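Local coordinates for protein alginate lyase (Bacteroides ovatus, PDB 3NNB) that probably cleaves the polyuronic acid alginate by beta-elimination, leaving an unsaturated sugar at the new non-reducing end, at residues G164-Y169 / G223-V228; T172-A177 / E197-L202; A232-L235 / D241-M244; K245-F250 / S290-L295. All blocks are in the same frame, centred on the assembly; numbering follows the deposited sequence. Where two conformers were deposited one is given.

Contact 1: G164-Y169 / G223-V228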
loop_
_atom_site.group_PDB
_atom_site.type_symbol
_atom_site.label_atom_id
_atom_site.label_comp_id
_atom_site.label_asym_id
_atom_site.label_seq_id
_atom_site.Cartn_x
_atom_site.Cartn_y
_atom_site.Cartn_z
ATOM N N GLY A 164 -3.951 -8.170 9.940
ATOM C CA GLY A 164 -2.808 -7.288 10.246
ATOM C C GLY A 164 -1.793 -7.114 9.143
ATOM O O GLY A 164 -1.066 -6.097 9.116
HETATM N N MSE A 165 -1.744 -8.067 8.220
HETATM C CA MSE A 165 -0.833 -7.969 7.063
HETATM C C MSE A 165 -1.074 -6.693 6.268
HETATM O O MSE A 165 -0.139 -6.127 5.702
HETATM C CB MSE A 165 -0.961 -9.188 6.143
HETATM C CG MSE A 165 -0.145 -10.398 6.572
HETATM SE SE MSE A 165 1.763 -10.103 6.493
HETATM C CE MSE A 165 1.877 -9.399 4.704
ATOM N N ILE A 166 -2.319 -6.232 6.195
ATOM C CA ILE A 166 -2.614 -5.029 5.412
ATOM C C ILE A 166 -1.862 -3.813 5.972
ATOM O O ILE A 166 -1.619 -2.855 5.242
ATOM C CB ILE A 166 -4.161 -4.785 5.272
ATOM C CG1 ILE A 166 -4.502 -3.990 4.002
ATOM C CG2 ILE A 166 -4.752 -4.051 6.521
ATOM C CD1 ILE A 166 -4.276 -4.734 2.701
ATOM N N ASP A 167 -1.546 -3.827 7.270
ATOM C CA ASP A 167 -0.890 -2.680 7.920
ATOM C C ASP A 167 0.398 -2.266 7.211
ATOM O O ASP A 167 0.774 -1.092 7.243
ATOM C CB ASP A 167 -0.539 -2.975 9.380
ATOM C CG ASP A 167 -1.759 -3.097 10.303
ATOM O OD1 ASP A 167 -2.898 -3.181 9.806
ATOM O OD2 ASP A 167 -1.554 -3.158 11.540
ATOM N N ILE A 168 1.117 -3.236 6.619
ATOM C CA ILE A 168 2.418 -2.965 6.025
ATOM C C ILE A 168 2.382 -2.867 4.527
ATOM O O ILE A 168 3.407 -2.892 3.875
ATOM C CB ILE A 168 3.489 -4.013 6.459
ATOM C CG1 ILE A 168 3.103 -5.461 6.124
ATOM C CG2 ILE A 168 3.815 -3.818 7.943
ATOM C CD1 ILE A 168 4.355 -6.418 6.015
ATOM N N TYR A 169 1.176 -2.774 3.942
ATOM C CA TYR A 169 1.062 -2.754 2.480
ATOM C C TYR A 169 1.938 -1.632 1.846
ATOM O O TYR A 169 2.495 -1.833 0.763
ATOM C CB TYR A 169 -0.376 -2.592 2.030
ATOM C CG TYR A 169 -0.530 -2.776 0.526
ATOM C CD1 TYR A 169 -0.724 -4.042 -0.003
ATOM C CD2 TYR A 169 -0.421 -1.699 -0.357
ATOM C CE1 TYR A 169 -0.822 -4.237 -1.365
ATOM C CE2 TYR A 169 -0.524 -1.886 -1.724
ATOM C CZ TYR A 169 -0.723 -3.170 -2.215
ATOM O OH TYR A 169 -0.804 -3.351 -3.601
ATOM N N GLY A 223 -6.716 -10.929 0.746
ATOM C CA GLY A 223 -5.990 -11.986 0.104
ATOM C C GLY A 223 -5.318 -11.534 -1.190
ATOM O O GLY A 223 -4.199 -11.957 -1.500
ATOM N N LEU A 224 -5.977 -10.667 -1.954
ATOM C CA LEU A 224 -5.372 -10.096 -3.149
ATOM C C LEU A 224 -4.126 -9.278 -2.802
ATOM O O LEU A 224 -3.048 -9.433 -3.415
ATOM C CB LEU A 224 -6.429 -9.290 -3.909
ATOM C CG LEU A 224 -6.070 -8.799 -5.320
ATOM C CD1 LEU A 224 -7.318 -8.680 -6.201
ATOM C CD2 LEU A 224 -5.317 -7.463 -5.273
ATOM N N ALA A 225 -4.246 -8.467 -1.745
ATOM C CA ALA A 225 -3.135 -7.672 -1.267
ATOM C C ALA A 225 -1.984 -8.532 -0.733
ATOM O O ALA A 225 -0.811 -8.173 -0.899
ATOM C CB ALA A 225 -3.611 -6.613 -0.217
ATOM N N TYR A 226 -2.290 -9.659 -0.117
ATOM C CA TYR A 226 -1.229 -10.570 0.380
ATOM C C TYR A 226 -0.326 -10.955 -0.760
ATOM O O TYR A 226 0.884 -10.919 -0.633
ATOM C CB TYR A 226 -1.844 -11.794 1.026
ATOM C CG TYR A 226 -0.819 -12.840 1.436
ATOM C CD1 TYR A 226 -0.359 -13.765 0.519
ATOM C CD2 TYR A 226 -0.294 -12.869 2.736
ATOM C CE1 TYR A 226 0.567 -14.741 0.865
ATOM C CE2 TYR A 226 0.651 -13.853 3.111
ATOM C CZ TYR A 226 1.069 -14.782 2.178
ATOM O OH TYR A 226 2.003 -15.800 2.451
ATOM N N ASP A 227 -0.930 -11.327 -1.881
ATOM C CA ASP A 227 -0.128 -11.773 -3.034
ATOM C C ASP A 227 0.766 -10.651 -3.560
ATOM O O ASP A 227 1.910 -10.875 -3.930
ATOM C CB ASP A 227 -1.007 -12.287 -4.162
ATOM C CG ASP A 227 -1.554 -13.672 -3.910
ATOM O OD1 ASP A 227 -1.319 -14.266 -2.840
ATOM O OD2 ASP A 227 -2.255 -14.189 -4.815
ATOM N N VAL A 228 0.219 -9.433 -3.664
ATOM C CA VAL A 228 1.036 -8.294 -4.106
ATOM C C VAL A 228 2.251 -8.075 -3.204
ATOM O O VAL A 228 3.373 -7.888 -3.681
ATOM C CB VAL A 228 0.216 -6.965 -4.237
ATOM C CG1 VAL A 228 1.077 -5.856 -4.815
ATOM C CG2 VAL A 228 -1.010 -7.187 -5.124
#
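I166 and A225 mark the closest approach of the two backbones, their CA atoms 7.2 Å apart. G164-Y169 runs through a turn-like stretch between strand 148-151 and helix 171-180: G164 to D167 have helical backbone angles, and the bonds that form are of the i to i+3 kind, from D167 N to G164 O, I168 N to M165 O and Y169 N to I166 O. G223-V228 is regular helix, part of 221-236.

Two side chains reach over from the turn. I166 extends with CG1 anti to its backbone N (chi1 -154°), and its CD1 lies 3.5 Å from A225 CB. The Y169 ring comes down beside the same methyl, CE1 3.8 Å from A225 CB, while the carbonyl oxygen of A225 lies at the ring edge, in its plane. The stretch links parts of a mostly helical chain, consistent with the (alpha/alpha) toroid-type fold expected of this family, and the small A225 lets the turn sit close to helix 221-236.

Farther out, Y169 OH passes V228 CG1 at 3.4 Å, the two side chains crossing at a slant. The hydroxyl's polar partner is D287 OD2, on helix 274-293, and the ring also meets H284 of that helix. Behind the turn, D167 is held through both carboxylate oxygens by Y63, S65 and Q150. The I166 side chain lies about 5 Å from a bound citrate, probably from the crystallisation liquor.

Contact 2: T172-A177 / E197-L202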
loop_
_atom_site.group_PDB
_atom_site.type_symbol
_atom_site.label_atom_id
_atom_site.label_comp_id
_atom_site.label_asym_id
_atom_site.label_seq_id
_atom_site.Cartn_x
_atom_site.Cartn_y
_atom_site.Cartn_z
ATOM N N THR A 172 5.418 -1.921 0.028
ATOM C CA THR A 172 5.560 -2.183 -1.415
ATOM C C THR A 172 6.138 -0.969 -2.131
ATOM O O THR A 172 7.082 -1.088 -2.934
ATOM C CB THR A 172 4.247 -2.646 -2.057
ATOM O OG1 THR A 172 3.236 -1.640 -1.903
ATOM C CG2 THR A 172 3.832 -4.051 -1.499
ATOM N N GLU A 173 5.616 0.203 -1.807
ATOM C CA GLU A 173 6.078 1.458 -2.334
ATOM C C GLU A 173 7.390 1.921 -1.686
ATOM O O GLU A 173 8.293 2.391 -2.370
ATOM C CB GLU A 173 4.984 2.532 -2.133
ATOM C CG GLU A 173 5.338 3.852 -2.664
ATOM C CD GLU A 173 4.172 4.864 -2.636
ATOM O OE1 GLU A 173 3.153 4.555 -2.003
ATOM O OE2 GLU A 173 4.369 5.976 -3.202
HETATM N N MSE A 174 7.493 1.775 -0.357
HETATM C CA MSE A 174 8.722 2.109 0.346
HETATM C C MSE A 174 9.964 1.448 -0.254
HETATM O O MSE A 174 11.014 2.055 -0.342
HETATM C CB MSE A 174 8.593 1.730 1.818
HETATM C CG MSE A 174 9.676 2.340 2.653
HETATM SE SE MSE A 174 9.715 1.700 4.483
HETATM C CE MSE A 174 10.380 -0.035 4.085
ATOM N N ILE A 175 9.812 0.200 -0.689
ATOM C CA ILE A 175 10.922 -0.535 -1.274
ATOM C C ILE A 175 11.401 0.193 -2.541
ATOM O O ILE A 175 12.609 0.325 -2.751
ATOM C CB ILE A 175 10.549 -1.988 -1.582
ATOM C CG1 ILE A 175 10.631 -2.807 -0.275
ATOM C CG2 ILE A 175 11.454 -2.555 -2.719
ATOM C CD1 ILE A 175 9.923 -4.196 -0.370
ATOM N N ASP A 176 10.469 0.668 -3.361
ATOM C CA ASP A 176 10.854 1.445 -4.553
ATOM C C ASP A 176 11.610 2.714 -4.168
ATOM O O ASP A 176 12.619 3.077 -4.832
ATOM C CB ASP A 176 9.673 1.779 -5.445
ATOM C CG ASP A 176 9.197 0.605 -6.272
ATOM O OD1 ASP A 176 9.841 -0.474 -6.266
ATOM O OD2 ASP A 176 8.154 0.773 -6.906
ATOM N N ALA A 177 11.175 3.375 -3.108
ATOM C CA ALA A 177 11.872 4.595 -2.635
ATOM C C ALA A 177 13.282 4.238 -2.158
ATOM O O ALA A 177 14.220 5.004 -2.400
ATOM C CB ALA A 177 11.060 5.274 -1.532
ATOM N N GLU A 197 17.804 -8.417 4.478
ATOM C CA GLU A 197 17.736 -9.490 5.489
ATOM C C GLU A 197 16.428 -9.416 6.286
ATOM O O GLU A 197 15.803 -10.427 6.544
ATOM C CB GLU A 197 18.953 -9.467 6.422
ATOM C CG GLU A 197 20.221 -10.041 5.753
ATOM C CD GLU A 197 21.465 -10.026 6.632
ATOM O OE1 GLU A 197 21.407 -9.512 7.757
ATOM O OE2 GLU A 197 22.505 -10.544 6.178
ATOM N N TRP A 198 16.001 -8.201 6.646
ATOM C CA TRP A 198 14.706 -8.034 7.335
ATOM C C TRP A 198 13.552 -8.546 6.470
ATOM O O TRP A 198 12.726 -9.347 6.932
ATOM C CB TRP A 198 14.483 -6.571 7.724
ATOM C CG TRP A 198 13.354 -6.375 8.691
ATOM C CD1 TRP A 198 13.471 -6.245 10.053
ATOM C CD2 TRP A 198 11.964 -6.214 8.396
ATOM N NE1 TRP A 198 12.257 -6.065 10.613
ATOM C CE2 TRP A 198 11.306 -6.029 9.630
ATOM C CE3 TRP A 198 11.218 -6.185 7.225
ATOM C CZ2 TRP A 198 9.949 -5.851 9.727
ATOM C CZ3 TRP A 198 9.865 -6.006 7.323
ATOM C CH2 TRP A 198 9.244 -5.836 8.572
ATOM N N PHE A 199 13.508 -8.128 5.196
ATOM C CA PHE A 199 12.431 -8.541 4.307
ATOM C C PHE A 199 12.538 -10.047 4.013
ATOM O O PHE A 199 11.541 -10.681 3.774
ATOM C CB PHE A 199 12.401 -7.695 3.023
ATOM C CG PHE A 199 11.622 -6.421 3.191
ATOM C CD1 PHE A 199 10.223 -6.436 3.115
ATOM C CD2 PHE A 199 12.267 -5.212 3.542
ATOM C CE1 PHE A 199 9.496 -5.300 3.326
ATOM C CE2 PHE A 199 11.516 -4.080 3.759
ATOM C CZ PHE A 199 10.124 -4.123 3.651
ATOM N N THR A 200 13.741 -10.615 4.011
ATOM C CA THR A 200 13.907 -12.076 3.774
ATOM C C THR A 200 13.230 -12.822 4.918
ATOM O O THR A 200 12.500 -13.778 4.683
ATOM C CB THR A 200 15.386 -12.470 3.677
ATOM O OG1 THR A 200 15.988 -11.885 2.499
ATOM C CG2 THR A 200 15.543 -13.969 3.665
ATOM N N GLN A 201 13.463 -12.362 6.156
ATOM C CA GLN A 201 12.838 -12.936 7.323
ATOM C C GLN A 201 11.341 -12.760 7.344
ATOM O O GLN A 201 10.589 -13.669 7.671
ATOM C CB GLN A 201 13.452 -12.412 8.585
ATOM C CG GLN A 201 14.842 -12.931 8.813
ATOM C CD GLN A 201 15.419 -12.361 10.108
ATOM O OE1 GLN A 201 15.915 -11.259 10.131
ATOM N NE2 GLN A 201 15.319 -13.110 11.176
ATOM N N LEU A 202 10.872 -11.588 6.961
ATOM C CA LEU A 202 9.432 -11.388 6.826
ATOM C C LEU A 202 8.790 -12.360 5.839
ATOM O O LEU A 202 7.753 -12.934 6.132
ATOM C CB LEU A 202 9.140 -9.944 6.404
ATOM C CG LEU A 202 7.656 -9.612 6.235
ATOM C CD1 LEU A 202 6.867 -9.710 7.581
ATOM C CD2 LEU A 202 7.424 -8.283 5.544
#
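I175 CD1 sits over one face of the F199 ring, 4.1 Å from the centroid and 17° off the ring normal, a CH-pi contact between helices 171-180 and 189-208. I175 CD1 is displaced toward the rim, 3.9 Å from F199 CE1. These two side chains approach from opposite directions and bridge a wide gap, since the CA atoms of I175 and F199 are 9.9 Å apart. M174 brings its terminal methyl to a different part of the ring: M174 CE lies at the edge, near the ring plane, 4.1 Å from F199 CZ. The selenomethionine chain is extended through chi1 and chi2 and then bends at chi3 (72°), which carries CE round to that edge.

Helix-to-helix packing of this kind, by long apolar side chains meeting between well-separated helices, is consistent with the all-helical toroid-type core expected of the family, here between two helices consecutive in the chain.

F199 is held from the other side too. W198 CE3 lies 3.9 Å above the opposite face of the F199 ring, over its centre, so the ring is sandwiched between the indole of its own neighbour and the isoleucine methyl. The indole is itself fixed by a hydrogen bond from NE1 to the carbonyl of M142 and by an edge-to-face stack with F135. Y233 of helix 221-236 meets F199 with the ring planes about 50° apart and also touches I175; M174 rests against M104, V108 and T109 of helix 98-118.

Contact 3: A232-L235 / D241-M244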
loop_
_atom_site.group_PDB
_atom_site.type_symbol
_atom_site.label_atom_id
_atom_site.label_comp_id
_atom_site.label_asym_id
_atom_site.label_seq_id
_atom_site.Cartn_x
_atom_site.Cartn_y
_atom_site.Cartn_z
ATOM N N ALA A 232 6.196 -8.425 -4.222
ATOM C CA ALA A 232 7.125 -7.316 -4.104
ATOM C C ALA A 232 8.296 -7.656 -3.160
ATOM O O ALA A 232 9.454 -7.305 -3.455
ATOM C CB ALA A 232 6.396 -6.085 -3.561
ATOM N N TYR A 233 8.009 -8.294 -2.019
ATOM C CA TYR A 233 9.071 -8.574 -1.025
ATOM C C TYR A 233 9.980 -9.683 -1.558
ATOM O O TYR A 233 11.195 -9.631 -1.359
ATOM C CB TYR A 233 8.512 -8.909 0.350
ATOM C CG TYR A 233 7.547 -7.854 0.853
ATOM C CD1 TYR A 233 7.576 -6.578 0.376
ATOM C CD2 TYR A 233 6.550 -8.171 1.787
ATOM C CE1 TYR A 233 6.627 -5.615 0.807
ATOM C CE2 TYR A 233 5.672 -7.248 2.241
ATOM C CZ TYR A 233 5.672 -5.966 1.732
ATOM O OH TYR A 233 4.707 -5.052 2.117
ATOM N N ALA A 234 9.395 -10.634 -2.285
ATOM C CA ALA A 234 10.195 -11.679 -2.937
ATOM C C ALA A 234 11.188 -11.045 -3.912
ATOM O O ALA A 234 12.373 -11.398 -3.918
ATOM C CB ALA A 234 9.262 -12.715 -3.666
ATOM N N LEU A 235 10.729 -10.087 -4.729
ATOM C CA LEU A 235 11.611 -9.462 -5.727
ATOM C C LEU A 235 12.701 -8.673 -5.022
ATOM O O LEU A 235 13.868 -8.755 -5.424
ATOM C CB LEU A 235 10.853 -8.539 -6.689
ATOM C CG LEU A 235 10.007 -9.299 -7.701
ATOM C CD1 LEU A 235 9.040 -8.353 -8.431
ATOM C CD2 LEU A 235 10.950 -9.978 -8.732
ATOM N N ASP A 241 11.877 -16.409 -8.408
ATOM C CA ASP A 241 11.037 -17.567 -8.665
ATOM C C ASP A 241 9.751 -17.519 -7.872
ATOM O O ASP A 241 8.698 -17.835 -8.411
ATOM C CB ASP A 241 11.770 -18.897 -8.403
ATOM C CG ASP A 241 12.858 -19.203 -9.442
ATOM O OD1 ASP A 241 12.968 -18.532 -10.501
ATOM O OD2 ASP A 241 13.632 -20.139 -9.170
ATOM N N LEU A 242 9.819 -17.137 -6.589
ATOM C CA LEU A 242 8.618 -17.026 -5.774
ATOM C C LEU A 242 7.703 -15.932 -6.333
ATOM O O LEU A 242 6.487 -16.092 -6.336
ATOM C CB LEU A 242 8.953 -16.685 -4.309
ATOM C CG LEU A 242 7.793 -16.499 -3.318
ATOM C CD1 LEU A 242 6.785 -17.665 -3.241
ATOM C CD2 LEU A 242 8.369 -16.242 -1.872
ATOM N N ALA A 243 8.282 -14.816 -6.764
ATOM C CA ALA A 243 7.513 -13.732 -7.381
ATOM C C ALA A 243 6.815 -14.225 -8.639
ATOM O O ALA A 243 5.610 -14.006 -8.809
ATOM C CB ALA A 243 8.400 -12.530 -7.708
HETATM N N MSE A 244 7.560 -14.930 -9.507
HETATM C CA MSE A 244 6.981 -15.478 -10.746
HETATM C C MSE A 244 5.803 -16.429 -10.471
HETATM O O MSE A 244 4.746 -16.330 -11.128
HETATM C CB MSE A 244 8.087 -16.167 -11.577
HETATM C CG MSE A 244 7.736 -16.435 -13.017
HETATM SE SE MSE A 244 7.637 -14.803 -14.060
HETATM C CE MSE A 244 9.502 -14.265 -14.040
#
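A234 and A243 bring helices 221-236 and 240-258 together, with CA atoms only 5.6 Å apart. The first kind of contact is the packing of a methyl against backbone. A234 CB points at the second helix and lies 3.9 Å from the backbone N of A243. Such an approach is possible because both residues stop at a methyl group.

The second kind is apolar side chain against side chain, with larger branched chains fitted around the alanine pair. A234 CB and A243 CB stand 4.1 Å apart. L235 CG lies 3.6 Å from A243 CB, with L235 CD2 close behind at 3.8 Å. CG of L235 is anti to the carbonyl carbon (chi1 -73°), which swings the isobutyl group across toward the A243 methyl although its CB does not point straight at the other helix. From the partner helix L242 answers alongside A234: its CB is 4.0 Å from A234 CB, and CG and CD2 pass the same methyl at 4.1 Å. Each alanine methyl thus meets a leucine of the other helix.

Polar groups act at the nearby helix ends. T237 OG1 is hydrogen-bonded to the carbonyl oxygens of Y233 and A234, and N239 OD1 to L242 N at the start of helix 240-258.

These two helices are joined by a very short turn and form a helical hairpin, in keeping with the six-hairpin clan to which the family belongs. L242 also touches V203 and Q207 of helix 189-208, A232 and L235 lean on I291 of helix 274-293, and Y233 packs against helix 171-180 and also L202 and V203 of helix 189-208.

Contact 4: K245-F250 / S290-L295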
loop_
_atom_site.group_PDB
_atom_site.type_symbol
_atom_site.label_atom_id
_atom_site.label_comp_id
_atom_site.label_asym_id
_atom_site.label_seq_id
_atom_site.Cartn_x
_atom_site.Cartn_y
_atom_site.Cartn_z
ATOM N N LYS A 245 5.970 -17.322 -9.513
ATOM C CA LYS A 245 4.926 -18.269 -9.154
ATOM C C LYS A 245 3.660 -17.543 -8.689
ATOM O O LYS A 245 2.563 -17.880 -9.092
ATOM C CB LYS A 245 5.400 -19.217 -8.063
ATOM C CG LYS A 245 4.293 -20.037 -7.436
ATOM C CD LYS A 245 4.815 -20.856 -6.259
ATOM C CE LYS A 245 3.863 -21.990 -5.906
ATOM N NZ LYS A 245 2.560 -21.501 -5.363
ATOM N N THR A 246 3.840 -16.556 -7.811
ATOM C CA THR A 246 2.724 -15.824 -7.218
ATOM C C THR A 246 1.987 -15.047 -8.318
ATOM O O THR A 246 0.759 -14.999 -8.356
ATOM C CB THR A 246 3.234 -14.908 -6.082
ATOM O OG1 THR A 246 3.989 -15.698 -5.164
ATOM C CG2 THR A 246 2.054 -14.236 -5.331
ATOM N N ILE A 247 2.748 -14.461 -9.224
ATOM C CA ILE A 247 2.165 -13.753 -10.391
ATOM C C ILE A 247 1.367 -14.687 -11.286
ATOM O O ILE A 247 0.233 -14.389 -11.685
ATOM C CB ILE A 247 3.249 -13.023 -11.195
ATOM C CG1 ILE A 247 3.821 -11.843 -10.364
ATOM C CG2 ILE A 247 2.696 -12.490 -12.547
ATOM C CD1 ILE A 247 5.111 -11.214 -10.909
ATOM N N GLN A 248 1.954 -15.833 -11.619
ATOM C CA GLN A 248 1.300 -16.757 -12.535
ATOM C C GLN A 248 0.017 -17.320 -11.982
ATOM O O GLN A 248 -0.913 -17.546 -12.738
ATOM C CB GLN A 248 2.294 -17.836 -12.984
ATOM C CG GLN A 248 3.305 -17.170 -13.966
ATOM C CD GLN A 248 4.498 -18.015 -14.333
ATOM O OE1 GLN A 248 4.741 -19.075 -13.750
ATOM N NE2 GLN A 248 5.286 -17.515 -15.282
ATOM N N GLU A 249 -0.061 -17.474 -10.667
ATOM C CA GLU A 249 -1.260 -17.967 -10.007
ATOM C C GLU A 249 -2.320 -16.903 -9.712
ATOM O O GLU A 249 -3.479 -17.227 -9.387
ATOM C CB GLU A 249 -0.879 -18.685 -8.720
ATOM C CG GLU A 249 -0.054 -19.910 -8.987
ATOM C CD GLU A 249 0.333 -20.665 -7.724
ATOM O OE1 GLU A 249 0.009 -20.248 -6.587
ATOM O OE2 GLU A 249 0.967 -21.711 -7.901
ATOM N N PHE A 250 -1.926 -15.629 -9.830
ATOM C CA PHE A 250 -2.764 -14.510 -9.381
ATOM C C PHE A 250 -4.112 -14.375 -10.132
ATOM O O PHE A 250 -5.142 -14.175 -9.494
ATOM C CB PHE A 250 -1.917 -13.229 -9.388
ATOM C CG PHE A 250 -2.602 -11.977 -8.918
ATOM C CD1 PHE A 250 -2.584 -11.620 -7.561
ATOM C CD2 PHE A 250 -3.181 -11.109 -9.826
ATOM C CE1 PHE A 250 -3.140 -10.440 -7.146
ATOM C CE2 PHE A 250 -3.746 -9.940 -9.407
ATOM C CZ PHE A 250 -3.680 -9.591 -8.073
ATOM N N SER A 290 1.608 -3.592 -12.462
ATOM C CA SER A 290 2.868 -2.853 -12.589
ATOM C C SER A 290 4.062 -3.752 -12.274
ATOM O O SER A 290 4.997 -3.869 -13.082
ATOM C CB SER A 290 2.861 -1.610 -11.687
ATOM O OG SER A 290 1.803 -0.744 -12.081
ATOM N N ILE A 291 4.017 -4.445 -11.124
ATOM C CA ILE A 291 5.090 -5.380 -10.773
ATOM C C ILE A 291 5.278 -6.441 -11.847
ATOM O O ILE A 291 6.404 -6.671 -12.320
ATOM C CB ILE A 291 4.815 -6.078 -9.449
ATOM C CG1 ILE A 291 4.777 -5.035 -8.340
ATOM C CG2 ILE A 291 5.904 -7.131 -9.134
ATOM C CD1 ILE A 291 4.188 -5.605 -7.014
ATOM N N ALA A 292 4.168 -7.049 -12.270
ATOM C CA ALA A 292 4.186 -8.114 -13.267
ATOM C C ALA A 292 4.775 -7.653 -14.593
ATOM O O ALA A 292 5.494 -8.413 -15.267
ATOM C CB ALA A 292 2.767 -8.658 -13.434
ATOM N N SER A 293 4.496 -6.429 -14.989
ATOM C CA SER A 293 4.977 -5.920 -16.286
ATOM C C SER A 293 6.498 -5.899 -16.316
ATOM O O SER A 293 7.145 -6.029 -17.372
ATOM C CB SER A 293 4.444 -4.507 -16.569
ATOM O OG SER A 293 5.048 -3.546 -15.721
ATOM N N THR A 294 7.099 -5.668 -15.160
ATOM C CA THR A 294 8.575 -5.608 -15.106
ATOM C C THR A 294 9.213 -6.986 -15.364
ATOM O O THR A 294 10.406 -7.058 -15.697
ATOM C CB THR A 294 9.096 -5.014 -13.785
ATOM O OG1 THR A 294 8.955 -5.930 -12.695
ATOM C CG2 THR A 294 8.455 -3.649 -13.486
ATOM N N LEU A 295 8.444 -8.058 -15.188
ATOM C CA LEU A 295 8.867 -9.394 -15.450
ATOM C C LEU A 295 8.233 -9.920 -16.762
ATOM O O LEU A 295 8.304 -11.095 -17.015
ATOM C CB LEU A 295 8.479 -10.312 -14.286
ATOM C CG LEU A 295 9.021 -9.995 -12.895
ATOM C CD1 LEU A 295 8.547 -11.047 -11.903
ATOM C CD2 LEU A 295 10.520 -9.901 -12.923
#
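I247 overlaps A292 and L295 at once. Its CG2 lies 3.9 Å from A292 CB, and its CD1 reaches L295 CD1 at 3.6 Å while also passing 4.0 Å from A292 CA. With CG1 anti to the carbonyl carbon (chi1 -68°) and the chain then extended to CD1, the isoleucine spreads its two arms over A292 and L295, near the C-terminal end of helix 274-293. I247 and L295 meet by their CD1 methyls. The backbones come nearest at I247 and A292, whose CA atoms are 6.6 Å apart.

L295 is placed there by the local fold of the chain. Its N bonds to A292 O, and two hydroxyls fold back onto carbonyls three residues earlier: S293 OG to S290 O, and T294 OG1 to I291 O, the latter 2.7 Å long and in the carbonyl plane. T294 OG1 is also bonded to R7 NH1. On the outer side of helix 240-258, K245 NZ forms a salt bridge with E249 OE2 at 3.0 Å, one helical turn along. M288, T231 and I299 also touch I247.

Across the interface the touching groups are all hydrocarbon, so the join between these two segments rests on shape and burial, while the polar and charged groups bond within their own segment or to residues outside the two, such as R7.

How the contacts relate
Contacts 2 and 4 are buried, whereas contacts 1 and 3 are partly buried; contact 1 lies nearest the chain centre, its own centre about 8 Å from it, and contacts 3 and 4 about 17 Å. Helix 221-236 serves contacts 1 and 3, and helix 240-258 serves contacts 3 and 4, whose centres are 8 Å apart and which touch where L235 meets I291. Y233 ties contact 3 to contact 2, while contacts 2 and 4 do not touch. All four are mainly apolar, though in contact 1 a tyrosine hydroxyl also lies against a valine. Contact 2 is aromatic and spans a wide gap; contacts 1, 3 and 4 each use an alanine where the backbones come close.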